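Local coordinates for protein putative oxidoreductase molybdopterin-binding subunit (Sulfolobus tokodaii, PDB 4ZOH) that probably serves as the large molybdenum subunit of a xanthine oxidase-family hydroxylase, holding a pterin cytosine dinucleotide cofactor, at residues 585-590 / 648-654; 344-348 / 360-364; 71-75 / 120-124; 416-420 / 559-565. All blocks are in the same frame, centred on the assembly; numbering follows the deposited sequence.

Contact 1 (585-590 / 648-654); sequences VKKYVA and PEKIDWY
Tyr588 and Ala590 bond through their backbones to Lys650, Asp652 and Tyr654 on the parallel strand, where Ile651 and Trp653 lie opposite them. Tyr588 N donates to Lys650 O (3.2 Å), Asp652 N to Tyr588 O, Ala590 N to Asp652 O (3.0 Å), and Tyr654 N to Ala590 O. A weaker bond from Glu649 N to Val585 O extends the pairing past the regular strand. Beside it, Val585 CG1 lies against Pro648 CB at 3.7 Å, the two apolar groups pointing the same way. Lys586 and Glu649 also run side by side, but Glu649 OE1 meets the methylene CD of Lys586, and the amine NZ stays 5.0 Å from that oxygen.

On one face, the small Ala590 CB fits at the edge of the Trp653 ring, 3.8 Å from CD1, and Tyr588 CB meets Ile651 CG1. On the other, Val589 CG1, set anti to its backbone nitrogen (chi1 175°), reaches the rim of the Tyr654 ring in its plane, 3.9 Å from CE2. Further out, His571 bonds the Tyr588 hydroxyl and Asp592 the Trp653 NE1, while Tyr395 stacks on Tyr654. Another protein's chain bonds Pro648 O and Ile651 O at the sheet edge. A classic beta bulge sets Lys586 and Lys587 together opposite Leu574 of strand 568-577. Helix 600-619 lies in the connection between these parallel neighbours and packs on Tyr588, Pro648 and Trp653; strand, helix and strand make a beta-alpha-beta crossover.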
loop_
_atom_site.group_PDB
_atom_site.type_symbol
_atom_site.label_atom_id
_atom_site.label_comp_id
_atom_site.label_asym_id
_atom_site.label_seq_id
_atom_site.Cartn_x
_atom_site.Cartn_y
_atom_site.Cartn_z
ATOM N N VAL A 585 22.605 -40.278 1.830
ATOM C CA VAL A 585 23.379 -39.840 2.987
ATOM C C VAL A 585 22.669 -40.298 4.263
ATOM O O VAL A 585 21.625 -39.753 4.603
ATOM C CB VAL A 585 23.546 -38.310 3.003
ATOM C CG1 VAL A 585 24.391 -37.841 4.199
ATOM C CG2 VAL A 585 24.066 -37.824 1.637
ATOM N N LYS A 586 23.297 -41.196 5.020
ATOM C CA LYS A 586 22.721 -41.775 6.262
ATOM C C LYS A 586 22.811 -40.909 7.439
ATOM O O LYS A 586 21.850 -40.807 8.261
ATOM C CB LYS A 586 23.475 -43.051 6.614
ATOM C CG LYS A 586 23.249 -44.157 5.599
ATOM C CD LYS A 586 21.785 -44.253 5.153
ATOM C CE LYS A 586 21.667 -45.080 3.911
ATOM N NZ LYS A 586 22.950 -44.871 3.180
ATOM N N LYS A 587 23.995 -40.315 7.593
ATOM C CA LYS A 587 24.270 -39.444 8.707
ATOM C C LYS A 587 25.214 -38.367 8.315
ATOM O O LYS A 587 26.088 -38.576 7.481
ATOM C CB LYS A 587 24.940 -40.192 9.861
ATOM C CG LYS A 587 24.014 -41.090 10.692
ATOM C CD LYS A 587 24.580 -41.455 12.067
ATOM C CE LYS A 587 24.154 -42.837 12.608
ATOM N NZ LYS A 587 23.241 -43.651 11.741
ATOM N N TYR A 588 25.068 -37.237 8.984
ATOM C CA TYR A 588 25.936 -36.131 8.781
ATOM C C TYR A 588 26.148 -35.574 10.155
ATOM O O TYR A 588 25.185 -35.321 10.861
ATOM C CB TYR A 588 25.249 -35.100 7.829
ATOM C CG TYR A 588 26.200 -33.998 7.327
ATOM C CD1 TYR A 588 26.742 -34.005 5.997
ATOM C CD2 TYR A 588 26.557 -32.972 8.192
ATOM C CE1 TYR A 588 27.621 -32.964 5.582
ATOM C CE2 TYR A 588 27.425 -31.972 7.790
ATOM C CZ TYR A 588 27.932 -31.958 6.494
ATOM O OH TYR A 588 28.790 -30.906 6.268
ATOM N N VAL A 589 27.412 -35.340 10.511
ATOM C CA VAL A 589 27.731 -34.652 11.743
ATOM C C VAL A 589 28.507 -33.351 11.462
ATOM O O VAL A 589 29.449 -33.387 10.719
ATOM C CB VAL A 589 28.574 -35.597 12.672
ATOM C CG1 VAL A 589 29.050 -34.879 13.935
ATOM C CG2 VAL A 589 27.771 -36.886 13.007
ATOM N N ALA A 590 28.144 -32.254 12.125
ATOM C CA ALA A 590 28.865 -30.980 11.984
ATOM C C ALA A 590 29.359 -30.647 13.353
ATOM O O ALA A 590 28.574 -30.615 14.346
ATOM C CB ALA A 590 27.930 -29.848 11.503
ATOM N N PRO A 648 19.991 -35.862 4.312
ATOM C CA PRO A 648 20.450 -36.870 5.226
ATOM C C PRO A 648 19.325 -37.239 6.214
ATOM O O PRO A 648 18.602 -36.384 6.718
ATOM C CB PRO A 648 21.620 -36.186 5.959
ATOM C CG PRO A 648 21.980 -34.985 5.112
ATOM C CD PRO A 648 20.652 -34.562 4.552
ATOM N N GLU A 649 19.158 -38.518 6.454
ATOM C CA GLU A 649 18.185 -38.981 7.442
ATOM C C GLU A 649 18.291 -38.246 8.766
ATOM O O GLU A 649 17.296 -37.932 9.383
ATOM C CB GLU A 649 18.406 -40.469 7.633
ATOM C CG GLU A 649 18.500 -41.197 6.300
ATOM C CD GLU A 649 18.521 -42.698 6.438
ATOM O OE1 GLU A 649 18.792 -43.350 5.395
ATOM O OE2 GLU A 649 18.266 -43.219 7.566
ATOM N N LYS A 650 19.513 -37.905 9.173
ATOM C CA LYS A 650 19.721 -37.088 10.324
ATOM C C LYS A 650 20.966 -36.220 10.162
ATOM O O LYS A 650 21.984 -36.681 9.626
ATOM C CB LYS A 650 19.872 -38.013 11.547
ATOM C CG LYS A 650 20.014 -37.306 12.862
ATOM C CD LYS A 650 18.895 -36.342 13.208
ATOM C CE LYS A 650 18.949 -36.083 14.715
ATOM N NZ LYS A 650 18.641 -34.659 14.927
ATOM N N ILE A 651 20.887 -34.981 10.647
ATOM C CA ILE A 651 22.034 -34.118 10.686
ATOM C C ILE A 651 22.154 -33.716 12.125
ATOM O O ILE A 651 21.241 -33.080 12.672
ATOM C CB ILE A 651 21.785 -32.819 9.852
ATOM C CG1 ILE A 651 21.599 -33.142 8.369
ATOM C CG2 ILE A 651 22.929 -31.831 10.045
ATOM C CD1 ILE A 651 21.303 -31.935 7.488
ATOM N N ASP A 652 23.267 -34.070 12.762
ATOM C CA ASP A 652 23.507 -33.618 14.133
ATOM C C ASP A 652 24.478 -32.457 14.099
ATOM O O ASP A 652 25.570 -32.562 13.535
ATOM C CB ASP A 652 24.132 -34.760 14.968
ATOM C CG ASP A 652 23.189 -35.965 15.129
ATOM O OD1 ASP A 652 21.975 -35.785 15.146
ATOM O OD2 ASP A 652 23.687 -37.100 15.210
ATOM N N TRP A 653 24.100 -31.379 14.757
ATOM C CA TRP A 653 24.910 -30.223 14.830
ATOM C C TRP A 653 25.402 -30.008 16.253
ATOM O O TRP A 653 24.611 -29.974 17.197
ATOM C CB TRP A 653 24.102 -28.999 14.331
ATOM C CG TRP A 653 24.927 -27.719 14.411
ATOM C CD1 TRP A 653 25.969 -27.345 13.561
ATOM C CD2 TRP A 653 24.794 -26.663 15.364
ATOM N NE1 TRP A 653 26.459 -26.120 13.932
ATOM C CE2 TRP A 653 25.777 -25.680 15.038
ATOM C CE3 TRP A 653 23.940 -26.438 16.467
ATOM C CZ2 TRP A 653 25.914 -24.511 15.754
ATOM C CZ3 TRP A 653 24.101 -25.304 17.192
ATOM C CH2 TRP A 653 25.087 -24.329 16.846
ATOM N N TYR A 654 26.715 -29.851 16.388
ATOM C CA TYR A 654 27.345 -29.474 17.672
ATOM C C TYR A 654 28.249 -28.208 17.592
ATOM O O TYR A 654 28.894 -27.931 16.579
ATOM C CB TYR A 654 28.189 -30.634 18.241
ATOM C CG TYR A 654 27.466 -31.955 18.252
ATOM C CD1 TYR A 654 26.626 -32.313 19.349
ATOM C CD2 TYR A 654 27.631 -32.862 17.198
ATOM C CE1 TYR A 654 25.982 -33.590 19.375
ATOM C CE2 TYR A 654 26.991 -34.103 17.198
ATOM C CZ TYR A 654 26.165 -34.462 18.301
ATOM O OH TYR A 654 25.511 -35.666 18.277
#

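Contact 2 (344-348 / 360-364)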
loop_
_atom_site.group_PDB
_atom_site.type_symbol
_atom_site.label_atom_id
_atom_site.label_comp_id
_atom_site.label_asym_id
_atom_site.label_seq_id
_atom_site.Cartn_x
_atom_site.Cartn_y
_atom_site.Cartn_z
ATOM N N GLU A 344 40.408 -29.410 0.663
ATOM C CA GLU A 344 39.879 -30.642 1.292
ATOM C C GLU A 344 39.802 -31.802 0.323
ATOM O O GLU A 344 40.031 -32.963 0.707
ATOM C CB GLU A 344 38.557 -30.393 2.010
ATOM C CG GLU A 344 38.654 -29.415 3.129
ATOM C CD GLU A 344 39.576 -29.956 4.222
ATOM O OE1 GLU A 344 39.206 -31.023 4.788
ATOM O OE2 GLU A 344 40.670 -29.335 4.454
ATOM N N ARG A 345 39.594 -31.535 -0.949
ATOM C CA ARG A 345 39.739 -32.593 -1.911
ATOM C C ARG A 345 41.216 -33.047 -2.084
ATOM O O ARG A 345 41.522 -34.254 -2.086
ATOM C CB ARG A 345 39.165 -32.163 -3.235
ATOM C CG ARG A 345 37.622 -31.999 -3.225
ATOM C CD ARG A 345 36.927 -33.340 -3.031
ATOM N NE ARG A 345 37.239 -34.241 -4.128
ATOM C CZ ARG A 345 37.896 -35.395 -4.013
ATOM N NH1 ARG A 345 38.262 -35.852 -2.800
ATOM N NH2 ARG A 345 38.128 -36.121 -5.125
ATOM N N ILE A 346 42.117 -32.080 -2.223
ATOM C CA ILE A 346 43.526 -32.337 -2.414
ATOM C C ILE A 346 43.997 -33.221 -1.226
ATOM O O ILE A 346 44.576 -34.235 -1.484
ATOM C CB ILE A 346 44.330 -30.995 -2.526
ATOM C CG1 ILE A 346 44.164 -30.392 -3.951
ATOM C CG2 ILE A 346 45.827 -31.199 -2.232
ATOM C CD1 ILE A 346 44.467 -28.905 -3.968
ATOM N N VAL A 347 43.713 -32.813 0.031
ATOM C CA VAL A 347 44.049 -33.550 1.249
ATOM C C VAL A 347 43.586 -35.030 1.157
ATOM O O VAL A 347 44.342 -35.961 1.532
ATOM C CB VAL A 347 43.441 -32.882 2.489
ATOM C CG1 VAL A 347 43.377 -33.847 3.670
ATOM C CG2 VAL A 347 44.265 -31.684 2.930
ATOM N N ASN A 348 42.391 -35.269 0.621
ATOM C CA ASN A 348 41.941 -36.649 0.521
ATOM C C ASN A 348 42.608 -37.376 -0.609
ATOM O O ASN A 348 42.807 -38.612 -0.556
ATOM C CB ASN A 348 40.422 -36.773 0.407
ATOM C CG ASN A 348 39.746 -36.979 1.728
ATOM O OD1 ASN A 348 40.098 -36.395 2.793
ATOM N ND2 ASN A 348 38.787 -37.885 1.683
ATOM N N GLU A 360 43.516 -38.904 10.084
ATOM C CA GLU A 360 44.904 -38.796 10.620
ATOM C C GLU A 360 45.689 -37.700 9.854
ATOM O O GLU A 360 46.362 -36.838 10.452
ATOM C CB GLU A 360 45.654 -40.195 10.601
ATOM C CG GLU A 360 45.206 -41.185 11.697
ATOM C CD GLU A 360 45.469 -40.700 13.126
ATOM O OE1 GLU A 360 46.537 -40.105 13.389
ATOM O OE2 GLU A 360 44.594 -40.894 13.998
ATOM N N ILE A 361 45.546 -37.701 8.535
ATOM C CA ILE A 361 46.253 -36.684 7.713
ATOM C C ILE A 361 45.917 -35.247 8.168
ATOM O O ILE A 361 46.834 -34.385 8.265
ATOM C CB ILE A 361 46.019 -36.924 6.222
ATOM C CG1 ILE A 361 47.213 -36.367 5.438
ATOM C CG2 ILE A 361 44.667 -36.367 5.821
ATOM C CD1 ILE A 361 47.268 -36.874 4.011
ATOM N N ARG A 362 44.652 -35.027 8.573
ATOM C CA ARG A 362 44.242 -33.723 9.032
ATOM C C ARG A 362 44.816 -33.391 10.416
ATOM O O ARG A 362 45.229 -32.239 10.688
ATOM C CB ARG A 362 42.661 -33.574 8.939
ATOM C CG ARG A 362 42.098 -33.698 7.516
ATOM C CD ARG A 362 40.543 -33.621 7.447
ATOM N NE ARG A 362 40.137 -33.262 6.092
ATOM C CZ ARG A 362 40.113 -34.092 5.051
ATOM N NH1 ARG A 362 40.402 -35.396 5.186
ATOM N NH2 ARG A 362 39.773 -33.628 3.852
ATOM N N LEU A 363 44.815 -34.381 11.319
ATOM C CA LEU A 363 45.440 -34.188 12.639
ATOM C C LEU A 363 46.949 -33.954 12.459
ATOM O O LEU A 363 47.507 -33.185 13.237
ATOM C CB LEU A 363 45.203 -35.363 13.610
ATOM C CG LEU A 363 43.769 -35.530 14.123
ATOM C CD1 LEU A 363 43.661 -36.923 14.695
ATOM C CD2 LEU A 363 43.424 -34.457 15.139
ATOM N N LYS A 364 47.547 -34.586 11.429
ATOM C CA LYS A 364 48.975 -34.429 11.139
ATOM C C LYS A 364 49.318 -32.964 10.724
ATOM O O LYS A 364 50.251 -32.330 11.311
ATOM C CB LYS A 364 49.473 -35.462 10.114
ATOM C CG LYS A 364 50.979 -35.302 9.834
ATOM C CD LYS A 364 51.656 -36.483 9.181
ATOM C CE LYS A 364 52.150 -37.451 10.261
ATOM N NZ LYS A 364 52.533 -38.808 9.761
#
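Arg362 reaches across to Glu344 and Asn348 with all three of its guanidinium nitrogens, joining two consecutive helices, 336-353 and 358-365, linked by a short loop in the molybdopterin-binding region; their contacting segments are inclined at 112°. Side-on, NE and NH2 both grip Glu344 OE1 in a salt bridge, NE at 2.8 Å. NE comes to the syn lone pair of this oxygen, whereas NH2 meets it from above the carboxylate plane, the two flat groups being turned 61° apart. End-on, NH1 and NH2 share Asn348 OD1, at 2.6 Å from NH1 and 3.0 Å from NH2. Glutamate and asparagine one helical turn apart thus present two acceptors to one planar donor. With CG to NE extended (chi2 177°), the arginine spans the gap between the helices.

A leucine here would probably leave the buried Glu344 carboxylate without its counter-charge and Asn348 OD1 without its two donors. The second shell fixes these groups: Tyr309 OH bonds Glu344 OE2, Ser410 N reaches OE1, and Gln358 O takes a bond from Arg362 NH1. Arg362 in particular is likely to favour a charged Glu344 carboxylate. Asn684 of helix 673-688 packs on both Asn348 and Arg362.

A branched valine suits the space between polar and apolar groups. Val347 CG1 covers one face of the guanidinium, 3.6 Å from Arg362 CZ, and the same methyl touches Ile361 CG2 at 3.6 Å.

Contact 3 (71-75 / 120-124)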
loop_
_atom_site.group_PDB
_atom_site.type_symbol
_atom_site.label_atom_id
_atom_site.label_comp_id
_atom_site.label_asym_id
_atom_site.label_seq_id
_atom_site.Cartn_x
_atom_site.Cartn_y
_atom_site.Cartn_z
ATOM N N LYS A 71 23.205 -1.643 -28.247
ATOM C CA LYS A 71 23.744 -2.167 -29.560
ATOM C C LYS A 71 24.209 -3.609 -29.557
ATOM O O LYS A 71 24.201 -4.286 -30.621
ATOM C CB LYS A 71 24.976 -1.400 -30.019
ATOM C CG LYS A 71 25.235 -0.073 -29.374
ATOM C CD LYS A 71 24.639 1.032 -30.203
ATOM C CE LYS A 71 25.384 2.321 -29.887
ATOM N NZ LYS A 71 24.456 3.431 -30.214
ATOM N N GLU A 72 24.659 -4.083 -28.384
ATOM C CA GLU A 72 25.319 -5.374 -28.334
ATOM C C GLU A 72 24.969 -6.150 -27.046
ATOM O O GLU A 72 25.288 -5.694 -25.923
ATOM C CB GLU A 72 26.833 -5.178 -28.465
ATOM C CG GLU A 72 27.643 -6.463 -28.787
ATOM C CD GLU A 72 29.154 -6.173 -28.814
ATOM O OE1 GLU A 72 29.537 -5.016 -29.130
ATOM O OE2 GLU A 72 29.971 -7.075 -28.476
ATOM N N THR A 73 24.336 -7.306 -27.246
ATOM C CA THR A 73 24.023 -8.216 -26.166
ATOM C C THR A 73 25.094 -9.305 -26.008
ATOM O O THR A 73 25.486 -9.912 -27.017
ATOM C CB THR A 73 22.634 -8.848 -26.323
ATOM O OG1 THR A 73 22.400 -9.705 -25.187
ATOM C CG2 THR A 73 22.501 -9.636 -27.594
ATOM N N THR A 74 25.492 -9.564 -24.747
ATOM C CA THR A 74 26.549 -10.466 -24.361
ATOM C C THR A 74 26.224 -11.787 -23.618
ATOM O O THR A 74 27.178 -12.460 -23.170
ATOM C CB THR A 74 27.601 -9.740 -23.567
ATOM O OG1 THR A 74 26.969 -9.006 -22.512
ATOM C CG2 THR A 74 28.390 -8.746 -24.473
ATOM N N TYR A 75 24.936 -12.175 -23.509
ATOM C CA TYR A 75 24.534 -13.475 -22.910
ATOM C C TYR A 75 23.086 -13.722 -23.156
ATOM O O TYR A 75 22.285 -12.770 -23.117
ATOM C CB TYR A 75 24.861 -13.550 -21.376
ATOM C CG TYR A 75 24.261 -12.503 -20.465
ATOM C CD1 TYR A 75 23.109 -12.786 -19.702
ATOM C CD2 TYR A 75 24.801 -11.211 -20.373
ATOM C CE1 TYR A 75 22.555 -11.841 -18.853
ATOM C CE2 TYR A 75 24.246 -10.258 -19.532
ATOM C CZ TYR A 75 23.107 -10.597 -18.750
ATOM O OH TYR A 75 22.547 -9.665 -17.875
ATOM N N LYS A 120 36.390 -11.872 -28.366
ATOM C CA LYS A 120 36.075 -10.965 -27.255
ATOM C C LYS A 120 34.630 -11.160 -26.816
ATOM O O LYS A 120 33.727 -11.349 -27.650
ATOM C CB LYS A 120 36.255 -9.502 -27.623
ATOM C CG LYS A 120 37.620 -9.133 -28.124
ATOM C CD LYS A 120 38.560 -8.801 -26.996
ATOM C CE LYS A 120 39.948 -8.603 -27.576
ATOM N NZ LYS A 120 40.902 -8.662 -26.440
ATOM N N VAL A 121 34.384 -11.177 -25.511
ATOM C CA VAL A 121 32.982 -11.381 -25.027
ATOM C C VAL A 121 32.089 -10.171 -25.406
ATOM O O VAL A 121 30.920 -10.305 -25.806
ATOM C CB VAL A 121 32.933 -11.663 -23.508
ATOM C CG1 VAL A 121 31.469 -11.702 -23.030
ATOM C CG2 VAL A 121 33.596 -13.022 -23.254
ATOM N N HIS A 122 32.652 -9.004 -25.266
ATOM C CA HIS A 122 32.064 -7.803 -25.845
ATOM C C HIS A 122 33.090 -7.122 -26.800
ATOM O O HIS A 122 34.260 -6.986 -26.416
ATOM C CB HIS A 122 31.698 -6.781 -24.747
ATOM C CG HIS A 122 30.853 -5.629 -25.242
ATOM N ND1 HIS A 122 31.391 -4.413 -25.609
ATOM C CD2 HIS A 122 29.507 -5.511 -25.414
ATOM C CE1 HIS A 122 30.418 -3.603 -25.994
ATOM N NE2 HIS A 122 29.264 -4.234 -25.874
ATOM N N SER A 123 32.603 -6.617 -27.952
ATOM C CA SER A 123 33.379 -5.692 -28.896
ATOM C C SER A 123 34.339 -4.767 -28.249
ATOM O O SER A 123 35.475 -4.715 -28.644
ATOM C CB SER A 123 32.470 -4.811 -29.765
ATOM O OG SER A 123 31.876 -5.667 -30.666
ATOM N N GLY A 124 33.893 -4.011 -27.278
ATOM C CA GLY A 124 34.791 -3.037 -26.703
ATOM C C GLY A 124 35.714 -3.409 -25.563
ATOM O O GLY A 124 36.249 -2.492 -24.961
#
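Glu72 lies over the ring of His122, and its atoms meet that residue one after another. CB approaches the imidazole at NE2 (3.7 Å), CG lies 4.0 Å from CD2, and CD comes to 3.5 Å from CD2. Because CG stands anti to the backbone nitrogen (chi1 -165°) and the chain then runs extended, the carboxylate ends stacked on the ring, their planes 3° apart. At the tip, OE1 sits over the ring face and takes a weak bond from Ser123 OG, while OE2 receives Ser123 N on its syn lone pair (2.7 Å, 170°). His43 is a further partner of OE2. This joint connects strand 72-73, at the edge of a three-stranded antiparallel sheet of the hammerhead domain, to the loop leading into strand 129-138.

Histidine suits its place by offering a flat face and two polar edges: NE2 is hydrogen-bonded to Asp65, and ND1 accepts from Gly124 N. A leucine in its place would probably leave Asp65 and Gly124 N without these partners and take away the flat face on which the Glu72 carboxylate stacks. Thr74 brings a methyl to the ring edge, CG2 lying 3.5 Å from His122 CD2 and 3.3 Å from Val121 O. Asn324 ND2 bonds both Thr74 O and Val121 O.

Contact 4 (416-420 / 559-565)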
loop_
_atom_site.group_PDB
_atom_site.type_symbol
_atom_site.label_atom_id
_atom_site.label_comp_id
_atom_site.label_asym_id
_atom_site.label_seq_id
_atom_site.Cartn_x
_atom_site.Cartn_y
_atom_site.Cartn_z
ATOM N N ALA A 416 31.920 -11.567 8.992
ATOM C CA ALA A 416 31.746 -10.334 9.782
ATOM C C ALA A 416 32.584 -9.161 9.210
ATOM O O ALA A 416 33.322 -8.432 9.916
ATOM C CB ALA A 416 32.037 -10.576 11.259
ATOM N N PHE A 417 32.463 -9.004 7.916
ATOM C CA PHE A 417 33.092 -7.919 7.175
ATOM C C PHE A 417 32.507 -6.567 7.561
ATOM O O PHE A 417 31.325 -6.444 8.057
ATOM C CB PHE A 417 32.900 -8.178 5.691
ATOM C CG PHE A 417 33.344 -9.545 5.247
ATOM C CD1 PHE A 417 34.629 -9.737 4.690
ATOM C CD2 PHE A 417 32.494 -10.677 5.398
ATOM C CE1 PHE A 417 35.041 -11.015 4.258
ATOM C CE2 PHE A 417 32.924 -11.959 4.990
ATOM C CZ PHE A 417 34.204 -12.118 4.419
ATOM N N GLY A 418 33.347 -5.533 7.404
ATOM C CA GLY A 418 32.932 -4.164 7.727
ATOM C C GLY A 418 32.097 -3.564 6.603
ATOM O O GLY A 418 31.574 -4.327 5.742
ATOM N N PRO A 419 32.044 -2.217 6.524
ATOM C CA PRO A 419 32.947 -1.339 7.273
ATOM C C PRO A 419 32.322 -0.905 8.551
ATOM O O PRO A 419 33.000 -0.437 9.490
ATOM C CB PRO A 419 33.126 -0.123 6.300
ATOM C CG PRO A 419 31.761 -0.065 5.612
ATOM C CD PRO A 419 31.522 -1.538 5.309
ATOM N N TRP A 420 31.006 -1.029 8.623
ATOM C CA TRP A 420 30.328 -0.525 9.832
ATOM C C TRP A 420 28.923 -1.107 9.832
ATOM O O TRP A 420 28.514 -1.770 8.864
ATOM C CB TRP A 420 30.327 1.046 9.907
ATOM C CG TRP A 420 30.091 1.770 8.645
ATOM C CD1 TRP A 420 31.070 2.355 7.821
ATOM C CD2 TRP A 420 28.825 2.056 8.014
ATOM N NE1 TRP A 420 30.472 2.911 6.704
ATOM C CE2 TRP A 420 29.105 2.793 6.808
ATOM C CE3 TRP A 420 27.484 1.824 8.367
ATOM C CZ2 TRP A 420 28.085 3.226 5.918
ATOM C CZ3 TRP A 420 26.465 2.244 7.466
ATOM C CH2 TRP A 420 26.777 2.985 6.275
ATOM N N ASN A 559 31.717 0.794 13.919
ATOM C CA ASN A 559 32.734 0.779 12.852
ATOM C C ASN A 559 33.563 -0.498 13.040
ATOM O O ASN A 559 33.854 -0.871 14.134
ATOM C CB ASN A 559 33.585 2.068 12.854
ATOM C CG ASN A 559 34.086 2.434 14.256
ATOM O OD1 ASN A 559 33.317 2.420 15.234
ATOM N ND2 ASN A 559 35.382 2.777 14.367
ATOM N N VAL A 560 33.853 -1.216 11.983
ATOM C CA VAL A 560 34.571 -2.507 12.145
ATOM C C VAL A 560 36.090 -2.262 11.971
ATOM O O VAL A 560 36.561 -2.089 10.854
ATOM C CB VAL A 560 34.055 -3.561 11.153
ATOM C CG1 VAL A 560 34.901 -4.863 11.189
ATOM C CG2 VAL A 560 32.553 -3.844 11.396
ATOM N N LYS A 561 36.824 -2.262 13.085
ATOM C CA LYS A 561 38.274 -2.092 13.061
ATOM C C LYS A 561 39.049 -3.402 12.874
ATOM O O LYS A 561 40.136 -3.382 12.357
ATOM C CB LYS A 561 38.741 -1.318 14.299
ATOM C CG LYS A 561 38.398 0.150 14.197
ATOM C CD LYS A 561 38.072 0.756 15.555
ATOM C CE LYS A 561 38.716 2.134 15.731
ATOM N NZ LYS A 561 38.614 2.556 17.156
ATOM N N GLN A 562 38.456 -4.544 13.208
ATOM C CA GLN A 562 39.181 -5.809 13.198
ATOM C C GLN A 562 39.055 -6.444 11.844
ATOM O O GLN A 562 38.124 -6.157 11.089
ATOM C CB GLN A 562 38.670 -6.765 14.299
ATOM C CG GLN A 562 38.573 -6.168 15.702
ATOM C CD GLN A 562 37.298 -5.347 15.905
ATOM O OE1 GLN A 562 36.591 -4.899 14.935
ATOM N NE2 GLN A 562 36.986 -5.121 17.158
ATOM N N PRO A 563 40.002 -7.324 11.503
ATOM C CA PRO A 563 39.758 -8.009 10.272
ATOM C C PRO A 563 38.631 -9.116 10.409
ATOM O O PRO A 563 38.082 -9.358 11.519
ATOM C CB PRO A 563 41.130 -8.586 9.947
ATOM C CG PRO A 563 41.751 -8.861 11.270
ATOM C CD PRO A 563 41.277 -7.737 12.138
ATOM N N PRO A 564 38.227 -9.730 9.282
ATOM C CA PRO A 564 37.151 -10.723 9.405
ATOM C C PRO A 564 37.486 -11.794 10.517
ATOM O O PRO A 564 38.619 -12.250 10.593
ATOM C CB PRO A 564 37.117 -11.384 8.012
ATOM C CG PRO A 564 37.822 -10.430 7.075
ATOM C CD PRO A 564 38.513 -9.354 7.877
ATOM N N THR A 565 36.529 -12.118 11.382
ATOM C CA THR A 565 36.663 -13.177 12.379
ATOM C C THR A 565 36.419 -14.536 11.735
ATOM O O THR A 565 35.578 -14.667 10.819
ATOM C CB THR A 565 35.731 -12.930 13.558
ATOM O OG1 THR A 565 36.109 -13.756 14.665
ATOM C CG2 THR A 565 34.225 -13.165 13.181
HETATM O O HOH W 1 35.198 -9.323 12.145
#
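Val560 N gives the one direct hydrogen bond between 416-420 and 559-565, a short and straight link to Pro419 O (2.7 Å, 175°) that arrives from 39° above the carbonyl plane. The same oxygen takes a CA-H...O contact from Asn559 CA (3.6 Å). Next to it Trp420 and Asn559 form an antiparallel, non-hydrogen-bonded pair, where strand 420-427 begins and its antiparallel neighbour 553-559 ends. A water bridges the other end, donating to Ala416 O and to Pro563 O, each at 3.0 Å.

Apolar contacts fill the space between these links. Val560 CB rests 3.7 Å from Gly418 CA, and glycine suits this place because a side chain there would point straight into the valine. The Phe417 ring meets Pro564 CG with CE1 (4.0 Å), the two side chains crossing at about a right angle. With the Thr565 hydroxyl anti to the backbone nitrogen (chi1 -165°), CG2 is left to meet Ala416 CB at 3.9 Å, and Asp381 bonds the hydroxyl. Beyond the segments, Arg485 bonds Phe417 O and Trp420 O, and the Trp420 ring meets Phe546 of the second subunit.

With no charged pair across it, and the side chain of Ala416 about 7 Å from the pterin cytosine dinucleotide, the contact holds two loops near the cofactor by backbone polarity, one water and apolar groups.

From the N terminus, contact 3 closes first, returning after 44 residues to link the hammerhead sheet to the loop before strand 129-138. Contact 2 closes a loop of only 11 residues between successive helices. Contact 4 spans the longest excursion, 138 residues, and brings together two loops at the ends of neighbouring strands; contact 1 then closes a 57-residue crossover. All four lie in series, so none nests within or crosses another. The chain leaving contact 4 enters strand 568-577, the sheet neighbour of strand 583-593 in contact 1. Helix 673-688 touches both contact 1 and contact 2, whose centres are 21 Å apart, while contact 3 lies about 46 Å from contact 1, centre to centre.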